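Long-range contacts in type II restriction enzyme NgoMIV (Neisseria gonorrhoeae, PDB 1FIU), which recognises the double-stranded DNA sequence 5'-GCCGGC-3' and, as a magnesium-dependent homotetramer, cleaves it after the first G: residues T24-V29 and V56-P61; W92-V97 and P139-T144; L180-S185 and L213-V218. All blocks are in the same frame, centred on the assembly; numbering follows the deposited sequence.

Contact 1 of 3, residues T24-V29 and V56-P61. With nucleotides of chain D.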
loop_
_atom_site.group_PDB
_atom_site.type_symbol
_atom_site.label_atom_id
_atom_site.label_comp_id
_atom_site.label_asym_id
_atom_site.label_seq_id
_atom_site.Cartn_x
_atom_site.Cartn_y
_atom_site.Cartn_z
ATOM N N THR I 24 -25.711 -15.077 30.011
ATOM C CA THR I 24 -26.025 -13.856 30.760
ATOM C C THR I 24 -25.527 -14.039 32.185
ATOM O O THR I 24 -25.695 -15.121 32.748
ATOM C CB THR I 24 -27.561 -13.624 30.788
ATOM O OG1 THR I 24 -28.072 -13.569 29.448
ATOM C CG2 THR I 24 -27.904 -12.345 31.505
ATOM N N ASN I 25 -24.888 -13.019 32.772
ATOM C CA ASN I 25 -24.437 -13.207 34.152
ATOM C C ASN I 25 -25.544 -12.817 35.133
ATOM O O ASN I 25 -26.637 -12.410 34.718
ATOM C CB ASN I 25 -23.123 -12.457 34.462
ATOM C CG ASN I 25 -23.261 -10.942 34.485
ATOM O OD1 ASN I 25 -24.350 -10.385 34.492
ATOM N ND2 ASN I 25 -22.120 -10.268 34.522
ATOM N N ASN I 26 -25.272 -12.943 36.427
ATOM C CA ASN I 26 -26.304 -12.634 37.417
ATOM C C ASN I 26 -26.640 -11.148 37.618
ATOM O O ASN I 26 -27.432 -10.809 38.513
ATOM C CB ASN I 26 -25.975 -13.308 38.759
ATOM C CG ASN I 26 -24.720 -12.781 39.404
ATOM O OD1 ASN I 26 -24.198 -11.730 39.037
ATOM N ND2 ASN I 26 -24.225 -13.516 40.402
ATOM N N ARG I 27 -26.039 -10.273 36.808
ATOM C CA ARG I 27 -26.331 -8.836 36.860
ATOM C C ARG I 27 -27.022 -8.444 35.546
ATOM O O ARG I 27 -27.214 -7.266 35.241
ATOM C CB ARG I 27 -25.055 -8.017 37.058
ATOM C CG ARG I 27 -24.424 -8.256 38.400
ATOM C CD ARG I 27 -23.191 -7.390 38.634
ATOM N NE ARG I 27 -22.521 -7.850 39.845
ATOM C CZ ARG I 27 -22.861 -7.494 41.082
ATOM N NH1 ARG I 27 -23.864 -6.639 41.291
ATOM N NH2 ARG I 27 -22.234 -8.040 42.115
ATOM N N GLY I 28 -27.384 -9.455 34.766
ATOM C CA GLY I 28 -28.095 -9.222 33.526
ATOM C C GLY I 28 -27.280 -8.856 32.296
ATOM O O GLY I 28 -27.856 -8.556 31.249
ATOM N N VAL I 29 -25.955 -8.891 32.405
ATOM C CA VAL I 29 -25.094 -8.535 31.266
ATOM C C VAL I 29 -24.798 -9.741 30.373
ATOM O O VAL I 29 -24.297 -10.763 30.854
ATOM C CB VAL I 29 -23.727 -7.992 31.733
ATOM C CG1 VAL I 29 -22.948 -7.473 30.521
ATOM C CG2 VAL I 29 -23.908 -6.871 32.781
ATOM N N VAL I 56 -27.625 -18.735 32.874
ATOM C CA VAL I 56 -27.054 -17.655 33.659
ATOM C C VAL I 56 -25.733 -18.192 34.155
ATOM O O VAL I 56 -25.680 -19.241 34.809
ATOM C CB VAL I 56 -27.909 -17.263 34.891
ATOM C CG1 VAL I 56 -27.105 -16.272 35.767
ATOM C CG2 VAL I 56 -29.219 -16.614 34.434
ATOM N N SER I 57 -24.656 -17.496 33.827
ATOM C CA SER I 57 -23.340 -17.913 34.276
ATOM C C SER I 57 -22.396 -16.721 34.193
ATOM O O SER I 57 -22.674 -15.739 33.495
ATOM C CB SER I 57 -22.818 -19.062 33.411
ATOM O OG SER I 57 -22.620 -18.625 32.082
ATOM N N GLU I 58 -21.294 -16.799 34.930
ATOM C CA GLU I 58 -20.318 -15.726 34.918
ATOM C C GLU I 58 -19.659 -15.660 33.549
ATOM O O GLU I 58 -19.500 -16.685 32.874
ATOM C CB GLU I 58 -19.252 -15.946 35.998
ATOM C CG GLU I 58 -19.705 -15.525 37.401
ATOM C CD GLU I 58 -19.930 -14.014 37.530
ATOM O OE1 GLU I 58 -18.936 -13.254 37.511
ATOM O OE2 GLU I 58 -21.099 -13.583 37.649
ATOM N N ARG I 59 -19.328 -14.441 33.136
ATOM C CA ARG I 59 -18.666 -14.182 31.860
ATOM C C ARG I 59 -17.360 -14.991 31.843
ATOM O O ARG I 59 -16.590 -14.976 32.799
ATOM C CB ARG I 59 -18.356 -12.682 31.751
ATOM C CG ARG I 59 -18.009 -12.189 30.372
ATOM C CD ARG I 59 -17.561 -10.729 30.463
ATOM N NE ARG I 59 -17.500 -10.111 29.152
ATOM C CZ ARG I 59 -18.402 -9.259 28.677
ATOM N NH1 ARG I 59 -19.456 -8.901 29.411
ATOM N NH2 ARG I 59 -18.251 -8.775 27.452
ATOM N N LEU I 60 -17.111 -15.702 30.751
ATOM C CA LEU I 60 -15.878 -16.478 30.682
ATOM C C LEU I 60 -14.692 -15.556 30.465
ATOM O O LEU I 60 -14.834 -14.435 29.975
ATOM C CB LEU I 60 -15.924 -17.465 29.502
ATOM C CG LEU I 60 -17.072 -18.463 29.440
ATOM C CD1 LEU I 60 -16.863 -19.418 28.248
ATOM C CD2 LEU I 60 -17.128 -19.224 30.736
ATOM N N PRO I 61 -13.501 -16.010 30.856
ATOM C CA PRO I 61 -12.290 -15.213 30.664
ATOM C C PRO I 61 -12.188 -14.956 29.163
ATOM O O PRO I 61 -12.527 -15.836 28.353
ATOM C CB PRO I 61 -11.179 -16.151 31.123
ATOM C CG PRO I 61 -11.848 -16.971 32.178
ATOM C CD PRO I 61 -13.212 -17.261 31.580
ATOM P P DG D 3 -14.668 -9.544 26.157
ATOM O OP1 DG D 3 -15.696 -10.280 26.918
ATOM O OP2 DG D 3 -15.074 -8.354 25.343
ATOM O "O5'" DG D 3 -13.530 -9.037 27.136
ATOM C "C5'" DG D 3 -13.180 -9.748 28.319
ATOM C "C4'" DG D 3 -13.205 -8.807 29.503
ATOM O "O4'" DG D 3 -12.156 -7.823 29.381
ATOM C "C3'" DG D 3 -14.499 -8.015 29.656
ATOM O "O3'" DG D 3 -14.800 -7.919 31.050
ATOM C "C2'" DG D 3 -14.199 -6.687 28.978
ATOM C "C1'" DG D 3 -12.691 -6.527 29.126
ATOM N N9 DG D 3 -12.051 -6.018 27.914
ATOM C C8 DG D 3 -12.469 -6.200 26.615
ATOM N N7 DG D 3 -11.696 -5.611 25.736
ATOM C C5 DG D 3 -10.700 -5.017 26.500
ATOM C C6 DG D 3 -9.571 -4.248 26.109
ATOM O O6 DG D 3 -9.196 -3.961 24.970
ATOM N N1 DG D 3 -8.836 -3.813 27.210
ATOM C C2 DG D 3 -9.136 -4.118 28.533
ATOM N N2 DG D 3 -8.311 -3.619 29.469
ATOM N N3 DG D 3 -10.166 -4.854 28.901
ATOM C C4 DG D 3 -10.909 -5.256 27.847
HETATM O O HOH W 1 -19.823 -12.145 34.910
#
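Asn25 and Ser57 meet where two loops run past each other, one leading into helix 38-50 and the other leaving it. A single bridge, Thr24 with Val56, joins the backbones, with Ser57 N donating to Thr24 O at 2.8 Å, while Val56 lays CG1 against the same carbonyl oxygen and the Asn25 carbonyl carbon. Asn25 CB sits 3.5 Å from Ser57 O and also faces Glu58 OE2. With CG between its own N and carbonyl carbon (chi1 69°), the amide turns back over the loop, and OD1 takes two N-H groups from opposite faces of its plane, Arg27 N at 2.9 Å and Val29 N at 3.0 Å. The first of these closes an Asx turn, and Asn25 to Gly28 is also a type I beta turn, so one side chain braces the whole bend from within. The other amide atom, ND2, donates to a water 3.0 Å away, and that water also accepts from Arg59 N and gives a weak bond to Glu58 OE1. Beyond it, the extended Arg59 chain carries its guanidinium to the DNA: NE (2.9 Å) and NH2 (3.0 Å) both donate to OP1 of DG3 of chain D, which lies at the edge of the group. Val29 CG1 meets another part of that edge, 3.9 Å from Arg59 NH1, and Ala33 O is a further acceptor for Arg59 NH2.

Contact 2 of 3, residues W92-V97 and P139-T144; sequences WNVKQV and PDIIVT. With MG (magnesium ion), chain N; MG (magnesium ion), chain Q; nucleotides of chain D.
In Ile142, chi1 of 59° sets CG1 between the backbone N and the carbonyl carbon, and Lys95 takes the like position (chi1 76°), which lays the two chains side by side. Lys95 CE touches Ile142 CD1 at 3.8 Å, and the lysine runs on to a salt bridge with Glu104. Val97 CG2 packs along the isoleucine, 3.9 Å from Ile142 CG2 and also against CG1 and CD1. Antiparallel pairing fixes this register: Lys95 and Ile142 form a hydrogen-bonded pair, as do Asn93 and Thr144, and a last bond from Val97 N to Asp140 O (2.8 Å) grips the backbone of the metal ligand. Asp140 points its CB away from strand 92-96, and its carboxylate bridges two magnesium ions, OD1 to one at 2.1 Å and OD2 to the other at 2.2 Å. OP2 of DC1 of chain D, the 5'-phosphate of the cleaved DNA, also binds both ions, and Cys186 O is a further ligand of the ion held by OD2. Such a metal-binding aspartate just before a strand is characteristic of the PDDEXK nuclease core. Within this chain strand 92-96 edges the sheet; helix 62-81 packs on Val94 and Gln96, and strand 179-187 borders 141-145 beyond.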
loop_
_atom_site.group_PDB
_atom_site.type_symbol
_atom_site.label_atom_id
_atom_site.label_comp_id
_atom_site.label_asym_id
_atom_site.label_seq_id
_atom_site.Cartn_x
_atom_site.Cartn_y
_atom_site.Cartn_z
ATOM N N TRP I 92 -10.338 -29.914 0.386
ATOM C CA TRP I 92 -10.216 -28.782 1.315
ATOM C C TRP I 92 -9.983 -29.133 2.770
ATOM O O TRP I 92 -10.482 -30.144 3.250
ATOM C CB TRP I 92 -11.490 -27.923 1.243
ATOM C CG TRP I 92 -11.902 -27.505 -0.138
ATOM C CD1 TRP I 92 -12.853 -28.091 -0.925
ATOM C CD2 TRP I 92 -11.369 -26.410 -0.897
ATOM N NE1 TRP I 92 -12.949 -27.424 -2.129
ATOM C CE2 TRP I 92 -12.047 -26.394 -2.142
ATOM C CE3 TRP I 92 -10.383 -25.440 -0.644
ATOM C CZ2 TRP I 92 -11.773 -25.448 -3.139
ATOM C CZ3 TRP I 92 -10.112 -24.494 -1.634
ATOM C CH2 TRP I 92 -10.803 -24.506 -2.868
ATOM N N ASN I 93 -9.216 -28.294 3.463
ATOM C CA ASN I 93 -8.981 -28.492 4.883
ATOM C C ASN I 93 -9.306 -27.180 5.565
ATOM O O ASN I 93 -8.998 -26.102 5.044
ATOM C CB ASN I 93 -7.529 -28.854 5.145
ATOM C CG ASN I 93 -7.106 -30.102 4.393
ATOM O OD1 ASN I 93 -7.698 -31.177 4.565
ATOM N ND2 ASN I 93 -6.086 -29.969 3.551
ATOM N N VAL I 94 -9.942 -27.263 6.721
ATOM C CA VAL I 94 -10.278 -26.046 7.467
ATOM C C VAL I 94 -9.713 -26.231 8.856
ATOM O O VAL I 94 -9.963 -27.255 9.491
ATOM C CB VAL I 94 -11.805 -25.858 7.596
ATOM C CG1 VAL I 94 -12.110 -24.561 8.386
ATOM C CG2 VAL I 94 -12.441 -25.803 6.238
ATOM N N LYS I 95 -8.941 -25.277 9.347
ATOM C CA LYS I 95 -8.421 -25.458 10.681
ATOM C C LYS I 95 -8.090 -24.215 11.467
ATOM O O LYS I 95 -7.707 -23.168 10.927
ATOM C CB LYS I 95 -7.197 -26.371 10.681
ATOM C CG LYS I 95 -5.928 -25.714 10.193
ATOM C CD LYS I 95 -4.716 -26.602 10.431
ATOM C CE LYS I 95 -3.447 -25.913 9.967
ATOM N NZ LYS I 95 -2.245 -26.799 10.032
ATOM N N GLN I 96 -8.279 -24.358 12.776
ATOM C CA GLN I 96 -7.976 -23.305 13.708
ATOM C C GLN I 96 -6.466 -23.416 13.833
ATOM O O GLN I 96 -5.926 -24.499 14.112
ATOM C CB GLN I 96 -8.693 -23.575 15.030
ATOM C CG GLN I 96 -8.296 -22.625 16.098
ATOM C CD GLN I 96 -9.000 -22.881 17.408
ATOM O OE1 GLN I 96 -9.500 -23.982 17.670
ATOM N NE2 GLN I 96 -9.031 -21.863 18.251
ATOM N N VAL I 97 -5.768 -22.316 13.601
ATOM C CA VAL I 97 -4.320 -22.362 13.631
ATOM C C VAL I 97 -3.645 -22.408 14.993
ATOM O O VAL I 97 -2.933 -23.368 15.293
ATOM C CB VAL I 97 -3.723 -21.194 12.837
ATOM C CG1 VAL I 97 -2.201 -21.319 12.804
ATOM C CG2 VAL I 97 -4.281 -21.200 11.421
ATOM N N PRO I 139 -2.913 -16.378 10.779
ATOM C CA PRO I 139 -4.373 -16.226 10.801
ATOM C C PRO I 139 -4.999 -17.061 11.902
ATOM O O PRO I 139 -4.398 -18.018 12.373
ATOM C CB PRO I 139 -4.808 -16.691 9.410
ATOM C CG PRO I 139 -3.545 -16.464 8.547
ATOM C CD PRO I 139 -2.464 -16.928 9.493
ATOM N N ASP I 140 -6.202 -16.700 12.330
ATOM C CA ASP I 140 -6.880 -17.463 13.381
ATOM C C ASP I 140 -7.328 -18.819 12.836
ATOM O O ASP I 140 -7.157 -19.853 13.489
ATOM C CB ASP I 140 -8.116 -16.697 13.879
ATOM C CG ASP I 140 -7.756 -15.426 14.586
ATOM O OD1 ASP I 140 -6.573 -15.293 14.963
ATOM O OD2 ASP I 140 -8.658 -14.569 14.786
ATOM N N ILE I 141 -7.922 -18.786 11.647
ATOM C CA ILE I 141 -8.432 -19.971 10.958
ATOM C C ILE I 141 -7.987 -19.904 9.510
ATOM O O ILE I 141 -7.999 -18.849 8.903
ATOM C CB ILE I 141 -9.993 -19.997 10.927
ATOM C CG1 ILE I 141 -10.549 -20.114 12.351
ATOM C CG2 ILE I 141 -10.511 -21.171 10.072
ATOM C CD1 ILE I 141 -12.049 -19.859 12.414
ATOM N N ILE I 142 -7.599 -21.040 8.950
ATOM C CA ILE I 142 -7.235 -21.036 7.549
ATOM C C ILE I 142 -7.986 -22.137 6.827
ATOM O O ILE I 142 -8.380 -23.148 7.437
ATOM C CB ILE I 142 -5.699 -21.257 7.287
ATOM C CG1 ILE I 142 -5.236 -22.596 7.876
ATOM C CG2 ILE I 142 -4.903 -20.070 7.792
ATOM C CD1 ILE I 142 -3.738 -22.905 7.625
ATOM N N VAL I 143 -8.250 -21.897 5.542
ATOM C CA VAL I 143 -8.836 -22.911 4.665
ATOM C C VAL I 143 -7.745 -23.124 3.623
ATOM O O VAL I 143 -7.184 -22.164 3.115
ATOM C CB VAL I 143 -10.112 -22.442 3.940
ATOM C CG1 VAL I 143 -10.692 -23.592 3.089
ATOM C CG2 VAL I 143 -11.149 -21.995 4.972
ATOM N N THR I 144 -7.415 -24.388 3.343
ATOM C CA THR I 144 -6.372 -24.699 2.366
ATOM C C THR I 144 -6.874 -25.708 1.343
ATOM O O THR I 144 -7.843 -26.436 1.601
ATOM C CB THR I 144 -5.117 -25.267 3.067
ATOM O OG1 THR I 144 -5.460 -26.475 3.754
ATOM C CG2 THR I 144 -4.590 -24.263 4.105
HETATM MG MG MG N . -5.235 -13.678 15.438
HETATM MG MG MG Q . -8.746 -13.011 16.308
ATOM O OP3 DC D 1 -4.478 -12.202 17.825
ATOM P P DC D 1 -5.978 -12.062 17.929
ATOM O OP1 DC D 1 -6.466 -10.626 17.834
ATOM O OP2 DC D 1 -6.734 -13.018 17.037
ATOM O "O5'" DC D 1 -6.369 -12.520 19.445
ATOM C "C5'" DC D 1 -6.740 -13.871 19.720
ATOM C "C4'" DC D 1 -7.399 -13.964 21.074
ATOM O "O4'" DC D 1 -6.372 -13.795 22.088
ATOM C "C3'" DC D 1 -8.416 -12.862 21.351
ATOM O "O3'" DC D 1 -9.727 -13.279 21.057
ATOM C "C2'" DC D 1 -8.260 -12.562 22.837
ATOM C "C1'" DC D 1 -6.885 -13.071 23.214
ATOM N N1 DC D 1 -5.977 -11.922 23.457
ATOM C C2 DC D 1 -5.828 -11.453 24.755
ATOM O O2 DC D 1 -6.500 -11.974 25.648
ATOM N N3 DC D 1 -4.957 -10.434 25.006
ATOM C C4 DC D 1 -4.273 -9.879 24.002
ATOM N N4 DC D 1 -3.424 -8.885 24.293
ATOM C C5 DC D 1 -4.428 -10.321 22.652
ATOM C C6 DC D 1 -5.286 -11.334 22.428
HETATM O O HOH W 2 -4.212 -13.894 13.365
HETATM O O HOH W 3 -3.573 -12.096 15.362
HETATM O O HOH W 4 -3.988 -15.088 16.566
HETATM O O HOH W 5 -9.023 -11.310 17.608
HETATM O O HOH W 6 -9.372 -14.628 17.710
#

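Contact 3 of 3, residues L180-S185 and L213-V218. With ACY (acetic acid), chain R.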
loop_
_atom_site.group_PDB
_atom_site.type_symbol
_atom_site.label_atom_id
_atom_site.label_comp_id
_atom_site.label_asym_id
_atom_site.label_seq_id
_atom_site.Cartn_x
_atom_site.Cartn_y
_atom_site.Cartn_z
ATOM N N LEU I 180 -3.120 -21.739 0.059
ATOM C CA LEU I 180 -3.894 -21.079 1.115
ATOM C C LEU I 180 -5.127 -20.484 0.420
ATOM O O LEU I 180 -5.001 -19.622 -0.453
ATOM C CB LEU I 180 -3.057 -19.988 1.804
ATOM C CG LEU I 180 -3.800 -19.223 2.916
ATOM C CD1 LEU I 180 -4.314 -20.218 3.960
ATOM C CD2 LEU I 180 -2.877 -18.175 3.552
ATOM N N HIS I 181 -6.316 -20.958 0.799
ATOM C CA HIS I 181 -7.554 -20.505 0.177
ATOM C C HIS I 181 -8.132 -19.300 0.910
ATOM O O HIS I 181 -8.637 -18.364 0.277
ATOM C CB HIS I 181 -8.592 -21.637 0.191
ATOM C CG HIS I 181 -9.848 -21.302 -0.548
ATOM N ND1 HIS I 181 -11.083 -21.207 0.063
ATOM C CD2 HIS I 181 -10.044 -21.024 -1.854
ATOM C CE1 HIS I 181 -11.986 -20.888 -0.848
ATOM N NE2 HIS I 181 -11.383 -20.778 -2.017
ATOM N N ALA I 182 -8.061 -19.330 2.231
ATOM C CA ALA I 182 -8.633 -18.241 3.024
ATOM C C ALA I 182 -8.007 -18.034 4.382
ATOM O O ALA I 182 -7.566 -18.990 5.042
ATOM C CB ALA I 182 -10.145 -18.484 3.234
ATOM N N SER I 183 -8.001 -16.764 4.794
ATOM C CA SER I 183 -7.559 -16.327 6.121
ATOM C C SER I 183 -8.854 -15.827 6.757
ATOM O O SER I 183 -9.491 -14.911 6.230
ATOM C CB SER I 183 -6.595 -15.148 6.042
ATOM O OG SER I 183 -6.390 -14.598 7.355
ATOM N N ILE I 184 -9.250 -16.458 7.855
ATOM C CA ILE I 184 -10.474 -16.074 8.557
ATOM C C ILE I 184 -10.090 -15.623 9.952
ATOM O O ILE I 184 -9.711 -16.421 10.785
ATOM C CB ILE I 184 -11.439 -17.267 8.647
ATOM C CG1 ILE I 184 -11.829 -17.728 7.236
ATOM C CG2 ILE I 184 -12.669 -16.873 9.492
ATOM C CD1 ILE I 184 -12.593 -19.025 7.201
ATOM N N SER I 185 -10.171 -14.321 10.185
ATOM C CA SER I 185 -9.852 -13.742 11.473
ATOM C C SER I 185 -11.155 -13.683 12.291
ATOM O O SER I 185 -12.207 -13.327 11.758
ATOM C CB SER I 185 -9.299 -12.335 11.246
ATOM O OG SER I 185 -9.480 -11.543 12.403
ATOM N N LEU I 213 -4.367 -13.866 -4.205
ATOM C CA LEU I 213 -4.579 -13.551 -2.804
ATOM C C LEU I 213 -5.676 -14.429 -2.241
ATOM O O LEU I 213 -6.684 -14.665 -2.911
ATOM C CB LEU I 213 -5.065 -12.103 -2.692
ATOM C CG LEU I 213 -5.145 -11.525 -1.264
ATOM C CD1 LEU I 213 -3.748 -11.369 -0.691
ATOM C CD2 LEU I 213 -5.812 -10.150 -1.331
ATOM N N PRO I 214 -5.479 -14.959 -1.022
ATOM C CA PRO I 214 -6.511 -15.793 -0.380
ATOM C C PRO I 214 -7.705 -14.895 -0.031
ATOM O O PRO I 214 -7.603 -13.671 -0.054
ATOM C CB PRO I 214 -5.879 -16.209 0.950
ATOM C CG PRO I 214 -4.373 -16.086 0.732
ATOM C CD PRO I 214 -4.238 -14.891 -0.230
ATOM N N HIS I 215 -8.832 -15.520 0.280
ATOM C CA HIS I 215 -9.955 -14.760 0.825
ATOM C C HIS I 215 -9.383 -14.193 2.152
ATOM O O HIS I 215 -8.619 -14.862 2.847
ATOM C CB HIS I 215 -11.111 -15.695 1.186
ATOM C CG HIS I 215 -11.908 -16.142 0.008
ATOM N ND1 HIS I 215 -11.646 -17.302 -0.695
ATOM C CD2 HIS I 215 -12.986 -15.577 -0.587
ATOM C CE1 HIS I 215 -12.532 -17.435 -1.665
ATOM N NE2 HIS I 215 -13.356 -16.400 -1.622
ATOM N N ILE I 216 -9.752 -12.963 2.512
ATOM C CA ILE I 216 -9.316 -12.344 3.770
ATOM C C ILE I 216 -10.613 -11.806 4.381
ATOM O O ILE I 216 -11.174 -10.804 3.893
ATOM C CB ILE I 216 -8.311 -11.180 3.540
ATOM C CG1 ILE I 216 -7.039 -11.708 2.835
ATOM C CG2 ILE I 216 -7.888 -10.573 4.890
ATOM C CD1 ILE I 216 -6.051 -10.633 2.470
ATOM N N VAL I 217 -11.092 -12.470 5.431
ATOM C CA VAL I 217 -12.366 -12.057 6.042
ATOM C C VAL I 217 -12.269 -12.015 7.556
ATOM O O VAL I 217 -11.326 -12.534 8.147
ATOM C CB VAL I 217 -13.493 -13.032 5.649
ATOM C CG1 VAL I 217 -13.653 -13.067 4.122
ATOM C CG2 VAL I 217 -13.173 -14.458 6.215
ATOM N N VAL I 218 -13.251 -11.376 8.180
ATOM C CA VAL I 218 -13.297 -11.284 9.634
ATOM C C VAL I 218 -14.683 -11.729 10.071
ATOM O O VAL I 218 -15.665 -11.364 9.439
ATOM C CB VAL I 218 -13.104 -9.831 10.124
ATOM C CG1 VAL I 218 -13.228 -9.787 11.634
ATOM C CG2 VAL I 218 -11.745 -9.297 9.675
HETATM C C ACY R . -7.188 -11.418 14.127
HETATM O O ACY R . -8.357 -11.362 14.743
HETATM O OXT ACY R . -6.317 -12.288 14.277
HETATM C CH3 ACY R . -6.917 -10.306 13.127
HETATM O O HOH W 7 -8.356 -12.458 7.839
#
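Ser183 and His215 are joined where strands 180-185 and 215-218 run parallel, their axes 16° apart, as the two strands of a beta-alpha-beta crossover whose connecting helix is 197-208; they lie in the middle of the mixed sheet of the PDDEXK core. The backbone bonds alternate in the parallel manner. His215 N donates to His181 O, Ser183 N to His215 O at 2.8 Å, Val217 N to Ser183 O nearly in line with the carbonyl, and Ser185 N to Val217 O. At its beginning the first strand is irregular: His181 and Ala182 both face Val143 of the strand on the other side, a classic beta bulge.

Aromatic contact gathers at this end. The His215 ring turns an edge toward the face of His181 in an offset edge-to-face pair, with centroids 4.8 Å apart and planes at 61°. His215 ND1 also reaches His181 O in a weak bond of 3.3 Å, the oxygen lying near the plane of the His215 ring. Beside the histidines packs Arg212 of a second subunit, which places this edge of the contact at a subunit interface.

Apolar contacts line the face of Ala182, Ile184, His215 and Val217, and Leu180 CD2 meets Pro214 CG at 3.8 Å at the strand start, the two side chains crossing at a slant. Ala182 CB abuts His215 CB at 3.6 Å. A chi1 of -59°, measured to CG1, leaves Val217 CG2 between the backbone N and the carbonyl carbon, alongside Ile184 CG1, 3.7 Å away. On the other face, Leu205 of helix 197-208 covers Ser183 and Ile216.

The remaining polar link is through water: one molecule is hydrogen-bonded to Ser183 OG at 2.9 Å and donates to Val217 O at 3.0 Å.

Along the chain the three contacts follow in series. Contacts 2 and 3 belong to the same mixed sheet, their centres about 9 Å apart; together they span its first four strands, and neighbouring strands 141-145 and 179-187 join them through bonds such as Ile184 N to Ile141 O. Trp92 and His181 meet across this junction. That shared core brings Asp140 and Cys186, the residue just after segment 180-185, together at the magnesium site. Contact 1 lies outside it, its centre about 31 Å from that of contact 2, in surface loops flanking helix 38-50. Contacts 1 and 2 both reach chain D of the DNA, at nucleotides 3 and 1, so loop and core hold the same cleaved strand.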